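Local coordinates for ancylostoma secreted protein 2 (Necator americanus, PDB 4NUK) that is a secreted hookworm protein of the CAP (cysteine-rich secretory protein) family that binds divalent metal ions, its precise biological role being unsettled, at residues G56-A61 and D187-G192; F123-E128 and V146-Q151. All blocks are in the same frame, centred on the assembly; numbering follows the deposited sequence.

Overall arrangement
Both contacts lie against helix 28-46 and both are partly buried, but at different depths. Contact 1 is peripheral: its centre lies about 16 Å from the centre of the chain. It joins two irregular loops, one before strand 64-69 and one after strand 171-178. Contact 2 has its centre about 9 Å from the centre of the chain, and joins two short helical pieces beside the metal site. Contact 1 uses backbone carbonyls, one tyrosine hydroxyl and small apolar groups. Contact 2 uses a carboxylate on helix N-terminal amides and an edge-to-face aromatic pair with a leucine over one ring. They touch through Ile188 and Thr150, and through Ala58, which meets Tyr149 and Leu126.

Contact 1 (G56-A61 and D187-G192); sequences GNAPKA and DIYEKG
Ala61 and Lys191 form a single backbone bridge, CA to CA 4.6 Å, where the runs 58-61 and 189-192 pass at 82° to each other. Close to the bridge, Gly192 N donates to Lys60 O at 3.2 Å. The N-H points well at the oxygen, with an angle of 162°, but it comes from above the carbonyl plane and not on a lone pair. Lys191 CA adds a CA-H...O contact to the same oxygen, and Ala61 CA makes a similar one to Glu190 O.

Tyr189 carries the side-chain part. Its CG stands between the backbone N and the carbonyl carbon, chi1 55°, and the ring reaches Pro59 with its hydroxyl. The hydroxyl donates to Pro59 O at 2.8 Å, in the carbonyl plane and on a lone pair. Lys60 O lies at the ring edge, in plane. Ala61 CB packs obliquely on the ring, 3.3 Å from Tyr189 CD1. Ala58 CB touches the hydroxyl oxygen.

The contact ties two loops at the periphery of the CAP alpha-beta-alpha sandwich. Segment 56-61 lies in the loop that leads from helix 28-46 into strand 64-69. Segment 187-192 lies in the loop between strand 171-178 and strand 201-202. Val45 of helix 28-46 meets both Ala58 and Tyr189.

Next to the tyrosine, Lys191 lays its aliphatic part on the proline ring, with Lys191 CG 3.5 Å from Pro59 CB. Bends at chi2 and chi3 carry its amine on to Gln133 O, where it is hydrogen-bonded. Lys60 meets Gly192 O through CB, while the rest of its chain leads outward.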
loop_
_atom_site.group_PDB
_atom_site.type_symbol
_atom_site.label_atom_id
_atom_site.label_comp_id
_atom_site.label_asym_id
_atom_site.label_seq_id
_atom_site.Cartn_x
_atom_site.Cartn_y
_atom_site.Cartn_z
ATOM N N GLY A 56 18.668 -5.539 10.381
ATOM C CA GLY A 56 17.822 -5.152 11.486
ATOM C C GLY A 56 16.369 -5.033 11.066
ATOM O O GLY A 56 15.891 -5.783 10.223
ATOM N N ASN A 57 15.664 -4.083 11.661
ATOM C CA ASN A 57 14.269 -3.861 11.335
ATOM C C ASN A 57 14.024 -2.450 10.833
ATOM O O ASN A 57 14.912 -1.599 10.886
ATOM C CB ASN A 57 13.407 -4.130 12.558
ATOM C CG ASN A 57 13.208 -5.596 12.802
ATOM O OD1 ASN A 57 13.580 -6.424 11.973
ATOM N ND2 ASN A 57 12.603 -5.931 13.928
ATOM N N ALA A 58 12.829 -2.188 10.331
ATOM C CA ALA A 58 12.514 -0.826 9.933
ATOM C C ALA A 58 12.266 -0.028 11.195
ATOM O O ALA A 58 11.674 -0.545 12.133
ATOM C CB ALA A 58 11.298 -0.787 9.031
ATOM N N PRO A 59 12.712 1.237 11.219
ATOM C CA PRO A 59 12.510 2.115 12.382
ATOM C C PRO A 59 11.047 2.241 12.777
ATOM O O PRO A 59 10.160 2.266 11.917
ATOM C CB PRO A 59 13.052 3.474 11.911
ATOM C CG PRO A 59 13.207 3.364 10.425
ATOM C CD PRO A 59 13.440 1.915 10.130
ATOM N N LYS A 60 10.801 2.294 14.084
ATOM C CA LYS A 60 9.472 2.537 14.603
ATOM C C LYS A 60 8.945 3.818 13.968
ATOM O O LYS A 60 9.729 4.671 13.559
ATOM C CB LYS A 60 9.535 2.674 16.125
ATOM C CG LYS A 60 9.969 1.412 16.848
ATOM C CD LYS A 60 10.254 1.683 18.321
ATOM C CE LYS A 60 10.554 0.393 19.097
ATOM N NZ LYS A 60 11.614 0.603 20.136
ATOM N N ALA A 61 7.626 3.955 13.869
ATOM C CA ALA A 61 7.051 5.171 13.317
ATOM C C ALA A 61 6.353 6.000 14.393
ATOM O O ALA A 61 5.602 5.464 15.211
ATOM C CB ALA A 61 6.094 4.837 12.213
ATOM N N ASP A 187 10.276 12.050 3.414
ATOM C CA ASP A 187 10.378 10.862 4.244
ATOM C C ASP A 187 9.170 9.972 4.063
ATOM O O ASP A 187 8.057 10.459 3.926
ATOM C CB ASP A 187 10.517 11.250 5.720
ATOM C CG ASP A 187 11.764 12.057 5.983
ATOM O OD1 ASP A 187 12.619 12.133 5.083
ATOM O OD2 ASP A 187 11.895 12.615 7.085
ATOM N N ILE A 188 9.388 8.661 4.077
ATOM C CA ILE A 188 8.276 7.720 4.036
ATOM C C ILE A 188 7.436 7.936 5.296
ATOM O O ILE A 188 6.231 8.115 5.231
ATOM C CB ILE A 188 8.781 6.280 4.002
ATOM C CG1 ILE A 188 9.763 6.089 2.844
ATOM C CG2 ILE A 188 7.635 5.324 3.896
ATOM C CD1 ILE A 188 10.676 4.879 3.022
ATOM N N TYR A 189 8.089 7.933 6.451
ATOM C CA TYR A 189 7.408 8.277 7.689
ATOM C C TYR A 189 8.356 8.921 8.720
ATOM O O TYR A 189 9.583 8.786 8.639
ATOM C CB TYR A 189 6.646 7.066 8.265
ATOM C CG TYR A 189 7.479 5.827 8.495
ATOM C CD1 TYR A 189 8.129 5.627 9.695
ATOM C CD2 TYR A 189 7.601 4.855 7.519
ATOM C CE1 TYR A 189 8.892 4.496 9.922
ATOM C CE2 TYR A 189 8.364 3.724 7.728
ATOM C CZ TYR A 189 9.016 3.554 8.936
ATOM O OH TYR A 189 9.779 2.434 9.177
ATOM N N GLU A 190 7.773 9.660 9.661
ATOM C CA GLU A 190 8.521 10.249 10.763
ATOM C C GLU A 190 8.911 9.143 11.731
ATOM O O GLU A 190 8.073 8.358 12.163
ATOM C CB GLU A 190 7.676 11.303 11.478
ATOM C CG GLU A 190 8.175 11.654 12.868
ATOM C CD GLU A 190 8.334 13.162 13.080
ATOM O OE1 GLU A 190 7.321 13.895 12.944
ATOM O OE2 GLU A 190 9.474 13.608 13.380
ATOM N N LYS A 191 10.196 9.068 12.051
ATOM C CA LYS A 191 10.678 8.029 12.947
ATOM C C LYS A 191 10.463 8.398 14.417
ATOM O O LYS A 191 10.479 9.571 14.792
ATOM C CB LYS A 191 12.148 7.711 12.656
ATOM C CG LYS A 191 12.351 6.892 11.396
ATOM C CD LYS A 191 13.648 7.288 10.669
ATOM C CE LYS A 191 14.824 7.327 11.615
ATOM N NZ LYS A 191 16.080 7.601 10.902
ATOM N N GLY A 192 10.262 7.380 15.242
ATOM C CA GLY A 192 10.093 7.578 16.666
ATOM C C GLY A 192 9.228 6.499 17.268
ATOM O O GLY A 192 8.784 5.586 16.564
#

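Contact 2 (F123-E128 and V146-Q151); sequences FGELAE and VGHYTQ. With NI (nickel (II) ion), chain B.
Glu125 has CG anti to the carbonyl carbon (chi1 -79°) and an extended chain, which sends its carboxylate to the start of helix 147-152. Tyr149 has CG anti to its own N, which turns its ring toward Leu126 and Phe123. Glu125 OE1 takes two backbone amides from the first turn of that helix. His148 N reaches it at 2.9 Å on the syn lone pair. Tyr149 N reaches it at 3.0 Å, from above the carboxylate plane. The two bonds fix the carboxylate beside the His148 ring, with the planes 28° apart. Glu125 OE2 lies 3.2 Å from His148 ND1.

On the far side of that imidazole, His148 NE2 binds the nickel ion at 2.5 Å. His88 NE2 is a second ligand. These two histidines are also seen binding zinc and copper, and they form the metal site of the CAP cavity.

Leu126 CB sits over the centre of one face of the Tyr149 ring, 3.6 Å from its centroid, as a CH-pi contact. Leu126 CD2 reaches on to Tyr149 OH. Tyr149 also turns an edge to the face of Phe123 in an offset edge-to-face pair, with planes at 62°.

Phe123 and Tyr149 both rest on Val45 of helix 28-46. Trp122, in helix 111-123, meets the His148 ring, and Asn100 of strand 98-104 donates to His148 O.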
loop_
_atom_site.group_PDB
_atom_site.type_symbol
_atom_site.label_atom_id
_atom_site.label_comp_id
_atom_site.label_asym_id
_atom_site.label_seq_id
_atom_site.Cartn_x
_atom_site.Cartn_y
_atom_site.Cartn_z
ATOM N N PHE A 123 4.677 -5.514 0.105
ATOM C CA PHE A 123 5.345 -5.356 1.384
ATOM C C PHE A 123 6.698 -6.073 1.366
ATOM O O PHE A 123 7.689 -5.563 1.882
ATOM C CB PHE A 123 4.468 -5.888 2.522
ATOM C CG PHE A 123 4.995 -5.556 3.883
ATOM C CD1 PHE A 123 4.886 -4.268 4.383
ATOM C CD2 PHE A 123 5.626 -6.520 4.653
ATOM C CE1 PHE A 123 5.377 -3.950 5.627
ATOM C CE2 PHE A 123 6.134 -6.199 5.897
ATOM C CZ PHE A 123 6.010 -4.914 6.388
ATOM N N GLY A 124 6.733 -7.244 0.743
ATOM C CA GLY A 124 7.933 -8.055 0.698
ATOM C C GLY A 124 9.162 -7.333 0.197
ATOM O O GLY A 124 10.267 -7.818 0.368
ATOM N N GLU A 125 8.991 -6.176 -0.424
ATOM C CA GLU A 125 10.153 -5.459 -0.942
ATOM C C GLU A 125 11.125 -5.032 0.166
ATOM O O GLU A 125 12.330 -4.937 -0.051
ATOM C CB GLU A 125 9.723 -4.259 -1.787
ATOM C CG GLU A 125 9.295 -4.634 -3.193
ATOM C CD GLU A 125 8.532 -3.535 -3.905
ATOM O OE1 GLU A 125 8.445 -2.397 -3.383
ATOM O OE2 GLU A 125 7.985 -3.824 -4.990
ATOM N N LEU A 126 10.592 -4.788 1.355
ATOM C CA LEU A 126 11.400 -4.357 2.488
ATOM C C LEU A 126 12.339 -5.439 2.989
ATOM O O LEU A 126 13.496 -5.152 3.299
ATOM C CB LEU A 126 10.510 -3.903 3.644
ATOM C CG LEU A 126 11.198 -3.642 4.981
ATOM C CD1 LEU A 126 12.144 -2.472 4.879
ATOM C CD2 LEU A 126 10.151 -3.383 6.040
ATOM N N ALA A 127 11.841 -6.670 3.107
ATOM C CA ALA A 127 12.688 -7.774 3.570
ATOM C C ALA A 127 13.626 -8.265 2.463
ATOM O O ALA A 127 14.765 -8.649 2.729
ATOM C CB ALA A 127 11.852 -8.926 4.129
ATOM N N GLU A 128 13.148 -8.212 1.223
ATOM C CA GLU A 128 13.881 -8.728 0.067
ATOM C C GLU A 128 14.948 -7.783 -0.442
ATOM O O GLU A 128 16.060 -8.198 -0.748
ATOM C CB GLU A 128 12.913 -9.024 -1.076
ATOM C CG GLU A 128 12.307 -10.412 -1.030
ATOM C CD GLU A 128 13.270 -11.462 -1.553
ATOM O OE1 GLU A 128 13.312 -12.576 -0.974
ATOM O OE2 GLU A 128 13.985 -11.162 -2.545
ATOM N N VAL A 146 12.080 -0.305 -4.129
ATOM C CA VAL A 146 11.184 -0.673 -3.035
ATOM C C VAL A 146 9.949 0.220 -2.988
ATOM O O VAL A 146 9.378 0.434 -1.916
ATOM C CB VAL A 146 11.879 -0.578 -1.664
ATOM C CG1 VAL A 146 12.989 -1.596 -1.563
ATOM C CG2 VAL A 146 12.403 0.828 -1.434
ATOM N N GLY A 147 9.543 0.733 -4.142
ATOM C CA GLY A 147 8.517 1.756 -4.210
ATOM C C GLY A 147 7.109 1.268 -3.931
ATOM O O GLY A 147 6.175 2.058 -3.742
ATOM N N HIS A 148 6.931 -0.040 -3.918
ATOM C CA HIS A 148 5.612 -0.566 -3.625
ATOM C C HIS A 148 5.462 -0.701 -2.133
ATOM O O HIS A 148 4.398 -0.438 -1.581
ATOM C CB HIS A 148 5.397 -1.893 -4.337
ATOM C CG HIS A 148 5.315 -1.756 -5.827
ATOM N ND1 HIS A 148 5.478 -2.820 -6.688
ATOM C CD2 HIS A 148 5.082 -0.676 -6.607
ATOM C CE1 HIS A 148 5.358 -2.399 -7.933
ATOM N NE2 HIS A 148 5.119 -1.102 -7.912
ATOM N N TYR A 149 6.542 -1.111 -1.481
ATOM C CA TYR A 149 6.585 -1.110 -0.029
ATOM C C TYR A 149 6.442 0.307 0.519
ATOM O O TYR A 149 5.627 0.546 1.407
ATOM C CB TYR A 149 7.888 -1.736 0.487
ATOM C CG TYR A 149 8.198 -1.356 1.916
ATOM C CD1 TYR A 149 7.557 -1.982 2.978
ATOM C CD2 TYR A 149 9.107 -0.349 2.199
ATOM C CE1 TYR A 149 7.819 -1.626 4.280
ATOM C CE2 TYR A 149 9.389 0.018 3.502
ATOM C CZ TYR A 149 8.740 -0.621 4.541
ATOM O OH TYR A 149 9.023 -0.258 5.837
ATOM N N THR A 150 7.232 1.246 0.000
ATOM C CA THR A 150 7.227 2.603 0.548
ATOM C C THR A 150 5.838 3.238 0.436
ATOM O O THR A 150 5.424 3.970 1.315
ATOM C CB THR A 150 8.297 3.517 -0.083
ATOM O OG1 THR A 150 8.072 3.621 -1.487
ATOM C CG2 THR A 150 9.714 2.958 0.160
ATOM N N GLN A 151 5.116 2.939 -0.632
ATOM C CA GLN A 151 3.771 3.459 -0.778
ATOM C C GLN A 151 2.814 2.774 0.198
ATOM O O GLN A 151 1.853 3.383 0.675
ATOM C CB GLN A 151 3.282 3.335 -2.228
ATOM C CG GLN A 151 1.848 3.820 -2.468
ATOM C CD GLN A 151 1.601 5.286 -2.085
ATOM O OE1 GLN A 151 1.239 5.587 -0.947
ATOM N NE2 GLN A 151 1.765 6.194 -3.048
HETATM NI NI NI B . 5.922 0.506 -9.581
#